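Local coordinates for protein extracellular ligand-binding receptor (Desulfohalobium retbaense DSM 5692, PDB 5ERE) that binds ketoleucine in a periplasmic-binding domain and cytosine in a PAS-like Cache sensor domain, and probably serves as a signalling receptor, at residues P421-A426 and I436-P441; N380-D385 and S452-T457; E431-I436 and T457-F462. One frame throughout, in Å; residues are numbered along the deposited sequence.

In the fold
The three contacts lie in the sensor domain and surround one cytosine. Contacts 1 and 2 belong to the same antiparallel sheet, with centres about 9 Å apart. Strand 434-443 of contact 1 neighbours strand 449-457 of contact 2. Glu439 OE1 and Ser452 OG join them across that seam at 2.6 Å, a probable hydrogen bond. Contact 3 lies about 13 Å, centre to centre, from each of the others. It shares Ile436 with contact 1 and Thr457 with contact 2. Its segment 431-436 also carries Glu431, which binds the ligand, and Asn380 ND2 of contact 2 probably bonds Glu431 OE2 at 3.1 Å. Gln409 and Val430 add further hydrogen bonds to cytosine.

Contact 1: residues P421-A426 and I436-P441. With CYT (6-aminopyrimidin-2(1H)-one), chain C.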
loop_
_atom_site.group_PDB
_atom_site.type_symbol
_atom_site.label_atom_id
_atom_site.label_comp_id
_atom_site.label_asym_id
_atom_site.label_seq_id
_atom_site.Cartn_x
_atom_site.Cartn_y
_atom_site.Cartn_z
ATOM N N PRO A 421 4.205 34.009 -15.431
ATOM C CA PRO A 421 4.380 32.555 -15.480
ATOM C C PRO A 421 3.117 31.830 -15.900
ATOM O O PRO A 421 2.021 32.304 -15.642
ATOM C CB PRO A 421 4.719 32.177 -14.045
ATOM C CG PRO A 421 5.138 33.445 -13.380
ATOM C CD PRO A 421 4.426 34.551 -14.078
ATOM N N VAL A 422 3.285 30.667 -16.499
ATOM C CA VAL A 422 2.148 29.828 -16.899
ATOM C C VAL A 422 2.434 28.356 -16.586
ATOM O O VAL A 422 3.604 27.922 -16.482
ATOM C CB VAL A 422 1.830 30.000 -18.394
ATOM C CG1 VAL A 422 1.388 31.435 -18.694
ATOM C CG2 VAL A 422 3.051 29.629 -19.284
ATOM N N LEU A 423 1.361 27.596 -16.385
ATOM C CA LEU A 423 1.408 26.139 -16.359
ATOM C C LEU A 423 0.520 25.705 -17.493
ATOM O O LEU A 423 -0.627 26.136 -17.546
ATOM C CB LEU A 423 0.933 25.554 -15.012
ATOM C CG LEU A 423 1.005 24.018 -14.883
ATOM C CD1 LEU A 423 2.492 23.526 -14.842
ATOM C CD2 LEU A 423 0.257 23.502 -13.687
ATOM N N SER A 424 1.023 24.862 -18.403
ATOM C CA SER A 424 0.215 24.488 -19.562
ATOM C C SER A 424 -0.856 23.458 -19.206
ATOM O O SER A 424 -0.787 22.773 -18.183
ATOM C CB SER A 424 1.094 23.931 -20.703
ATOM O OG SER A 424 1.522 22.610 -20.424
ATOM N N GLN A 425 -1.865 23.367 -20.069
ATOM C CA GLN A 425 -2.730 22.203 -20.139
ATOM C C GLN A 425 -1.880 21.037 -20.640
ATOM O O GLN A 425 -0.808 21.267 -21.146
ATOM C CB GLN A 425 -3.887 22.438 -21.126
ATOM C CG GLN A 425 -4.724 23.661 -20.908
ATOM C CD GLN A 425 -5.526 23.614 -19.605
ATOM O OE1 GLN A 425 -5.738 22.544 -19.018
ATOM N NE2 GLN A 425 -5.969 24.779 -19.146
ATOM N N ALA A 426 -2.382 19.811 -20.549
ATOM C CA ALA A 426 -1.689 18.639 -21.103
ATOM C C ALA A 426 -1.821 18.590 -22.626
ATOM O O ALA A 426 -2.881 18.280 -23.148
ATOM C CB ALA A 426 -2.242 17.375 -20.480
ATOM N N ILE A 436 3.033 18.368 -19.770
ATOM C CA ILE A 436 2.709 19.620 -19.062
ATOM C C ILE A 436 3.997 20.433 -18.833
ATOM O O ILE A 436 4.987 19.883 -18.353
ATOM C CB ILE A 436 2.017 19.346 -17.702
ATOM C CG1 ILE A 436 0.640 18.721 -17.933
ATOM C CG2 ILE A 436 1.863 20.651 -16.889
ATOM C CD1 ILE A 436 0.050 18.084 -16.691
ATOM N N ASP A 437 3.948 21.690 -19.292
ATOM C CA ASP A 437 5.032 22.674 -19.331
ATOM C C ASP A 437 4.828 23.776 -18.281
ATOM O O ASP A 437 3.754 24.383 -18.226
ATOM C CB ASP A 437 5.077 23.295 -20.747
ATOM C CG ASP A 437 6.236 24.290 -20.939
ATOM O OD1 ASP A 437 7.245 24.202 -20.225
ATOM O OD2 ASP A 437 6.136 25.160 -21.829
ATOM N N LEU A 438 5.829 24.030 -17.440
ATOM C CA LEU A 438 5.805 25.178 -16.532
ATOM C C LEU A 438 6.820 26.196 -17.012
ATOM O O LEU A 438 8.014 25.869 -17.130
ATOM C CB LEU A 438 6.104 24.738 -15.091
ATOM C CG LEU A 438 6.286 25.810 -14.007
ATOM C CD1 LEU A 438 5.128 26.740 -13.904
ATOM C CD2 LEU A 438 6.496 25.113 -12.681
ATOM N N GLU A 439 6.357 27.409 -17.317
ATOM C CA GLU A 439 7.249 28.462 -17.835
ATOM C C GLU A 439 7.228 29.746 -17.036
ATOM O O GLU A 439 6.181 30.192 -16.568
ATOM C CB GLU A 439 6.907 28.813 -19.276
ATOM C CG GLU A 439 6.918 27.629 -20.248
ATOM C CD GLU A 439 7.747 27.859 -21.530
ATOM O OE1 GLU A 439 8.482 28.871 -21.638
ATOM O OE2 GLU A 439 7.679 26.992 -22.438
ATOM N N HIS A 440 8.401 30.342 -16.878
ATOM C CA HIS A 440 8.497 31.690 -16.331
ATOM C C HIS A 440 9.098 32.612 -17.378
ATOM O O HIS A 440 10.017 32.219 -18.110
ATOM C CB HIS A 440 9.336 31.725 -15.052
ATOM C CG HIS A 440 8.614 31.226 -13.842
ATOM N ND1 HIS A 440 8.363 32.026 -12.748
ATOM C CD2 HIS A 440 8.073 30.020 -13.557
ATOM C CE1 HIS A 440 7.721 31.320 -11.831
ATOM N NE2 HIS A 440 7.530 30.103 -12.301
ATOM N N PRO A 441 8.597 33.852 -17.435
ATOM C CA PRO A 441 9.210 34.840 -18.319
ATOM C C PRO A 441 10.564 35.286 -17.808
ATOM O O PRO A 441 10.844 35.262 -16.597
ATOM C CB PRO A 441 8.215 36.005 -18.292
ATOM C CG PRO A 441 7.592 35.920 -16.934
ATOM C CD PRO A 441 7.513 34.447 -16.619
HETATM N N3 CYT C . 8.517 21.456 -25.412
HETATM C C4 CYT C . 9.126 22.068 -24.397
HETATM N N1 CYT C . 6.843 23.151 -25.418
HETATM C C2 CYT C . 7.372 21.967 -25.950
HETATM O O2 CYT C . 6.766 21.387 -26.879
HETATM N N4 CYT C . 10.272 21.509 -23.918
HETATM C C5 CYT C . 8.602 23.285 -23.836
HETATM C C6 CYT C . 7.474 23.785 -24.367
#
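Pro421 sets its CB over one face of the His440 ring. The CB sits over the middle of the imidazole, 3.8 Å from the centroid and 5° off the ring normal, which is a CH-pi contact. NE2 of the ring is hydrogen-bonded to Asp344. Next to this CH-pi contact the backbones close tightly. Val422 and Glu439 form an antiparallel hydrogen-bonded pair, with Val422 N to Glu439 O and Glu439 N to Val422 O both 2.9 Å. Leu423 and Leu438 follow as a non-hydrogen-bonded pair. Leu423 CD1 reaches across to Ile436 CG2 at 3.6 Å, next to Tyr555 of strand 553-561.

At Ser424 the bonding pattern changes. Its N still donates to Asp437 O, but Asp437 N turns to the side-chain OG, at 2.8 Å and an N-H...O angle of 175°. The OG donates a hydrogen bond to Gln425 O. It thus takes the place of the Ser424 carbonyl, which bonds Tyr555 OH instead.

This pairing is part of the antiparallel sheet of a Cache (PAS-like) sensor domain. Helix 324-357 packs on the face that carries Leu438. Asp437 and Glu439 rise from the opposite face into the cytosine pocket. Asp437 CG stands anti to the backbone N (chi1 -177°), and OD2 comes 3.2 Å from C6 of the cytosine. Asp437 OD2 and Glu439 OE2 are only 2.5 Å apart, so one acid probably holds a proton there. Their other oxygens bond Ser454 and Ser452.

Packing is looser at Gln425 and Ala426, which are partly exposed. Gln425 points away from 436-441 and barely touches it. Ala426 CB meets Ile436 CG1 only at 4.1 Å.

Contact 2: residues N380-D385 and S452-T457; sequences NCVTVD and SVSVLT. With CYT (6-aminopyrimidin-2(1H)-one), chain C.
Ser452 opens the pairing against Val384. Ser452 N donates to Val384 O at 2.8 Å, and Val384 N returns a bond to Ser452 O. The Ser452 OG also lies against Val384 CB, at 3.5 Å, while its polar partner is Glu439. Val453 stands beside Thr383 as a non-hydrogen-bonded pair on the opposite face. Ser454 N then donates to Val382 O at 2.9 Å.

On the cytosine side of the sheet, Val382 CG2 touches Ser454 CB at 3.5 Å. With OG anti to the backbone N (chi1 159°), Ser454 turns its hydroxyl toward cytosine and Asp437. A water donates to this OG at 2.8 Å and to Asn380 OD1 at 3.0 Å. The same water accepts from N4 of the cytosine at 2.8 Å, so it ties both strands to the exocyclic amine.

Val455 brings CG2 against Cys381 SG at 3.9 Å on the far face. Leu456 N closes the pairing with a straight bond to Asn380 O. Leu456 CD2 lines the pocket near N4 of the cytosine, as does Val382 CG1. Asn380 ND2 bonds Glu431, which fixes the amide's rotation.

The strands lie centrally in the Cache-type sheet. Strand 390-394 pairs with 378-385 on one side, and strand 434-443 with 449-457 on the other. Helices 324-357 and 362-374 cover the face of Cys381, Thr383, Val453 and Val455.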
loop_
_atom_site.group_PDB
_atom_site.type_symbol
_atom_site.label_atom_id
_atom_site.label_comp_id
_atom_site.label_asym_id
_atom_site.label_seq_id
_atom_site.Cartn_x
_atom_site.Cartn_y
_atom_site.Cartn_z
ATOM N N ASN A 380 12.768 17.559 -19.774
ATOM C CA ASN A 380 13.862 18.473 -20.090
ATOM C C ASN A 380 13.536 19.919 -19.752
ATOM O O ASN A 380 12.446 20.232 -19.269
ATOM C CB ASN A 380 14.299 18.352 -21.562
ATOM C CG ASN A 380 13.239 18.795 -22.570
ATOM O OD1 ASN A 380 12.364 19.587 -22.284
ATOM N ND2 ASN A 380 13.368 18.301 -23.788
ATOM N N CYS A 381 14.500 20.788 -20.018
ATOM C CA CYS A 381 14.391 22.215 -19.772
ATOM C C CYS A 381 14.850 22.981 -20.992
ATOM O O CYS A 381 15.867 22.647 -21.613
ATOM C CB CYS A 381 15.224 22.638 -18.540
ATOM S SG CYS A 381 14.872 21.757 -17.006
ATOM N N VAL A 382 14.101 24.016 -21.341
ATOM C CA VAL A 382 14.443 24.837 -22.481
ATOM C C VAL A 382 14.347 26.312 -22.179
ATOM O O VAL A 382 13.687 26.749 -21.208
ATOM C CB VAL A 382 13.551 24.542 -23.688
ATOM C CG1 VAL A 382 13.646 23.091 -24.096
ATOM C CG2 VAL A 382 12.094 24.925 -23.394
ATOM N N THR A 383 15.003 27.086 -23.029
ATOM C CA THR A 383 14.729 28.501 -23.124
ATOM C C THR A 383 14.098 28.727 -24.474
ATOM O O THR A 383 14.356 27.977 -25.417
ATOM C CB THR A 383 15.985 29.370 -22.950
ATOM O OG1 THR A 383 16.995 28.970 -23.883
ATOM C CG2 THR A 383 16.487 29.242 -21.534
ATOM N N VAL A 384 13.263 29.765 -24.519
ATOM C CA VAL A 384 12.392 30.106 -25.643
ATOM C C VAL A 384 12.445 31.623 -25.842
ATOM O O VAL A 384 12.164 32.373 -24.904
ATOM C CB VAL A 384 10.923 29.679 -25.380
ATOM C CG1 VAL A 384 10.033 29.998 -26.582
ATOM C CG2 VAL A 384 10.845 28.201 -25.036
ATOM N N ASP A 385 12.794 32.083 -27.041
ATOM C CA ASP A 385 12.962 33.524 -27.269
ATOM C C ASP A 385 11.643 34.283 -27.492
ATOM O O ASP A 385 10.545 33.696 -27.536
ATOM C CB ASP A 385 13.923 33.784 -28.456
ATOM C CG ASP A 385 13.374 33.331 -29.813
ATOM O OD1 ASP A 385 12.140 33.201 -29.992
ATOM O OD2 ASP A 385 14.204 33.120 -30.732
ATOM N N SER A 452 11.453 33.106 -22.320
ATOM C CA SER A 452 10.983 32.317 -21.191
ATOM C C SER A 452 11.842 31.097 -20.962
ATOM O O SER A 452 12.541 30.639 -21.860
ATOM C CB SER A 452 9.526 31.884 -21.410
ATOM O OG SER A 452 9.408 31.113 -22.607
ATOM N N VAL A 453 11.745 30.571 -19.744
ATOM C CA VAL A 453 12.427 29.360 -19.363
ATOM C C VAL A 453 11.397 28.363 -18.870
ATOM O O VAL A 453 10.428 28.724 -18.172
ATOM C CB VAL A 453 13.537 29.657 -18.301
ATOM C CG1 VAL A 453 12.957 30.289 -17.042
ATOM C CG2 VAL A 453 14.321 28.404 -17.952
ATOM N N SER A 454 11.599 27.108 -19.280
ATOM C CA SER A 454 10.622 26.005 -19.140
ATOM C C SER A 454 11.130 24.728 -18.446
ATOM O O SER A 454 12.297 24.345 -18.598
ATOM C CB SER A 454 10.128 25.625 -20.530
ATOM O OG SER A 454 9.573 24.314 -20.580
ATOM N N VAL A 455 10.266 24.099 -17.650
ATOM C CA VAL A 455 10.424 22.689 -17.274
ATOM C C VAL A 455 9.253 21.956 -17.884
ATOM O O VAL A 455 8.121 22.308 -17.613
ATOM C CB VAL A 455 10.436 22.432 -15.747
ATOM C CG1 VAL A 455 10.418 20.934 -15.437
ATOM C CG2 VAL A 455 11.692 23.043 -15.111
ATOM N N LEU A 456 9.561 20.963 -18.716
ATOM C CA LEU A 456 8.580 20.036 -19.239
ATOM C C LEU A 456 8.599 18.755 -18.389
ATOM O O LEU A 456 9.646 18.137 -18.186
ATOM C CB LEU A 456 8.887 19.741 -20.723
ATOM C CG LEU A 456 8.185 18.540 -21.340
ATOM C CD1 LEU A 456 6.692 18.741 -21.378
ATOM C CD2 LEU A 456 8.729 18.265 -22.769
ATOM N N THR A 457 7.445 18.349 -17.874
ATOM C CA THR A 457 7.394 17.168 -16.997
ATOM C C THR A 457 7.440 15.855 -17.822
ATOM O O THR A 457 7.161 15.857 -18.999
ATOM C CB THR A 457 6.136 17.172 -16.102
ATOM O OG1 THR A 457 4.984 17.256 -16.934
ATOM C CG2 THR A 457 6.136 18.354 -15.145
HETATM N N3 CYT C . 8.517 21.456 -25.412
HETATM C C4 CYT C . 9.126 22.068 -24.397
HETATM N N1 CYT C . 6.843 23.151 -25.418
HETATM C C2 CYT C . 7.372 21.967 -25.950
HETATM O O2 CYT C . 6.766 21.387 -26.879
HETATM N N4 CYT C . 10.272 21.509 -23.918
HETATM C C5 CYT C . 8.602 23.285 -23.836
HETATM C C6 CYT C . 7.474 23.785 -24.367
HETATM O O HOH W 1 11.260 22.257 -21.379
#

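Contact 3: residues E431-I436 and T457-F462. With CYT (6-aminopyrimidin-2(1H)-one), chain C; ACY (acetic acid), chain D.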
loop_
_atom_site.group_PDB
_atom_site.type_symbol
_atom_site.label_atom_id
_atom_site.label_comp_id
_atom_site.label_asym_id
_atom_site.label_seq_id
_atom_site.Cartn_x
_atom_site.Cartn_y
_atom_site.Cartn_z
ATOM N N GLU A 431 8.660 17.143 -28.226
ATOM C CA GLU A 431 9.418 15.987 -27.767
ATOM C C GLU A 431 8.739 14.648 -28.062
ATOM O O GLU A 431 9.378 13.607 -27.933
ATOM C CB GLU A 431 9.686 16.109 -26.262
ATOM C CG GLU A 431 10.722 17.155 -25.913
ATOM C CD GLU A 431 10.232 18.585 -25.860
ATOM O OE1 GLU A 431 9.017 18.886 -26.088
ATOM O OE2 GLU A 431 11.098 19.436 -25.584
ATOM N N GLY A 432 7.455 14.685 -28.440
ATOM C CA GLY A 432 6.728 13.507 -28.890
ATOM C C GLY A 432 5.708 12.882 -27.948
ATOM O O GLY A 432 5.343 11.723 -28.128
ATOM N N PHE A 433 5.253 13.617 -26.936
ATOM C CA PHE A 433 4.253 13.067 -26.027
ATOM C C PHE A 433 3.361 14.170 -25.454
ATOM O O PHE A 433 3.684 15.362 -25.543
ATOM C CB PHE A 433 4.937 12.251 -24.914
ATOM C CG PHE A 433 5.826 13.074 -23.984
ATOM C CD1 PHE A 433 5.275 13.731 -22.868
ATOM C CD2 PHE A 433 7.181 13.211 -24.228
ATOM C CE1 PHE A 433 6.074 14.487 -22.005
ATOM C CE2 PHE A 433 7.995 13.976 -23.362
ATOM C CZ PHE A 433 7.434 14.614 -22.259
ATOM N N VAL A 434 2.228 13.764 -24.901
ATOM C CA VAL A 434 1.304 14.696 -24.250
ATOM C C VAL A 434 1.866 14.998 -22.858
ATOM O O VAL A 434 1.964 14.099 -22.013
ATOM C CB VAL A 434 -0.094 14.111 -24.149
ATOM C CG1 VAL A 434 -1.060 15.051 -23.497
ATOM C CG2 VAL A 434 -0.600 13.763 -25.546
ATOM N N GLY A 435 2.264 16.240 -22.636
ATOM C CA GLY A 435 2.861 16.593 -21.363
ATOM C C GLY A 435 2.383 17.932 -20.841
ATOM O O GLY A 435 1.483 18.556 -21.400
ATOM N N ILE A 436 3.033 18.368 -19.770
ATOM C CA ILE A 436 2.709 19.620 -19.062
ATOM C C ILE A 436 3.997 20.433 -18.833
ATOM O O ILE A 436 4.987 19.883 -18.353
ATOM C CB ILE A 436 2.017 19.346 -17.702
ATOM C CG1 ILE A 436 0.640 18.721 -17.933
ATOM C CG2 ILE A 436 1.863 20.651 -16.889
ATOM C CD1 ILE A 436 0.050 18.084 -16.691
ATOM N N THR A 457 7.445 18.349 -17.874
ATOM C CA THR A 457 7.394 17.168 -16.997
ATOM C C THR A 457 7.440 15.855 -17.822
ATOM O O THR A 457 7.161 15.857 -18.999
ATOM C CB THR A 457 6.136 17.172 -16.102
ATOM O OG1 THR A 457 4.984 17.256 -16.934
ATOM C CG2 THR A 457 6.136 18.354 -15.145
ATOM N N GLN A 458 7.817 14.763 -17.167
ATOM C CA GLN A 458 7.854 13.413 -17.731
ATOM C C GLN A 458 6.487 12.983 -18.252
ATOM O O GLN A 458 5.504 13.472 -17.735
ATOM C CB GLN A 458 8.279 12.424 -16.654
ATOM C CG GLN A 458 9.741 12.525 -16.193
ATOM C CD GLN A 458 10.698 11.725 -17.073
ATOM O OE1 GLN A 458 10.322 10.691 -17.633
ATOM N NE2 GLN A 458 11.948 12.190 -17.186
ATOM N N PRO A 459 6.442 12.068 -19.243
ATOM C CA PRO A 459 5.176 11.529 -19.761
ATOM C C PRO A 459 4.350 10.858 -18.677
ATOM O O PRO A 459 3.141 10.927 -18.755
ATOM C CB PRO A 459 5.604 10.485 -20.808
ATOM C CG PRO A 459 7.008 10.693 -21.085
ATOM C CD PRO A 459 7.615 11.480 -19.933
ATOM N N ASP A 460 4.979 10.225 -17.692
ATOM C CA ASP A 460 4.241 9.519 -16.648
ATOM C C ASP A 460 4.255 10.290 -15.322
ATOM O O ASP A 460 4.281 9.688 -14.254
ATOM C CB ASP A 460 4.816 8.129 -16.418
ATOM C CG ASP A 460 6.221 8.174 -15.869
ATOM O OD1 ASP A 460 6.872 9.231 -16.067
ATOM O OD2 ASP A 460 6.644 7.189 -15.210
ATOM N N PHE A 461 4.250 11.618 -15.416
ATOM C CA PHE A 461 4.343 12.501 -14.251
ATOM C C PHE A 461 3.280 12.150 -13.189
ATOM O O PHE A 461 3.581 11.807 -12.045
ATOM C CB PHE A 461 4.198 13.972 -14.714
ATOM C CG PHE A 461 4.067 14.961 -13.576
ATOM C CD1 PHE A 461 5.194 15.336 -12.818
ATOM C CD2 PHE A 461 2.852 15.507 -13.262
ATOM C CE1 PHE A 461 5.075 16.222 -11.774
ATOM C CE2 PHE A 461 2.731 16.406 -12.202
ATOM C CZ PHE A 461 3.830 16.762 -11.470
ATOM N N PHE A 462 2.014 12.236 -13.553
ATOM C CA PHE A 462 0.996 11.988 -12.563
ATOM C C PHE A 462 0.985 10.556 -12.073
ATOM O O PHE A 462 0.928 10.316 -10.878
ATOM C CB PHE A 462 -0.375 12.357 -13.120
ATOM C CG PHE A 462 -0.627 13.830 -13.186
ATOM C CD1 PHE A 462 -0.724 14.581 -12.028
ATOM C CD2 PHE A 462 -0.786 14.466 -14.408
ATOM C CE1 PHE A 462 -0.961 15.944 -12.083
ATOM C CE2 PHE A 462 -1.014 15.825 -14.478
ATOM C CZ PHE A 462 -1.107 16.566 -13.307
HETATM N N3 CYT C . 8.517 21.456 -25.412
HETATM C C4 CYT C . 9.126 22.068 -24.397
HETATM N N1 CYT C . 6.843 23.151 -25.418
HETATM C C2 CYT C . 7.372 21.967 -25.950
HETATM O O2 CYT C . 6.766 21.387 -26.879
HETATM N N4 CYT C . 10.272 21.509 -23.918
HETATM C C5 CYT C . 8.602 23.285 -23.836
HETATM C C6 CYT C . 7.474 23.785 -24.367
HETATM C C ACY D . 0.747 11.085 -16.619
HETATM O O ACY D . 0.959 10.085 -15.867
HETATM O OXT ACY D . 1.079 12.261 -16.343
HETATM C CH3 ACY D . 0.045 10.879 -17.949
HETATM O O HOH W 2 2.060 11.496 -21.425
#
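Phe433 CG and Thr457 OG1 both stand between the backbone N and the carbonyl carbon of their own residues. In Phe433 (chi1 65°) this turns the ring onto Pro459. In Thr457 (chi1 56°) it aims OG1 at Ile436 O. Pro459 CG sits over the centre of the phenyl face, 3.8 Å from the centroid, a CH-pi contact. The ring edge meets Thr457 O, with CE1 at 3.5 Å. That carbonyl is buried and has no hydrogen-bond partner. A side chain on Gly435 would run into the same ring.

Two donors grip Ile436 O. Thr457 N comes in straight at 2.9 Å and 175°, and OG1 approaches on a lone pair at 3.0 Å. Further on, Ile436 CD1 presses on Phe462 CE2 at 3.3 Å. Replacing Phe433 by an alanine would probably leave Pro459 without its aromatic partner and open a gap beside the Thr457 carbonyl.

An acetate, probably from crystallisation, accepts from Phe462 N at the start of helix 461-470. At the other end Glu431 grips cytosine with both oxygens, OE1 to N3 at 2.7 Å and OE2 to N4 at 2.8 Å. This two-pronged carboxylate grip belongs to the ligand pocket of the Cache-type sensor domain.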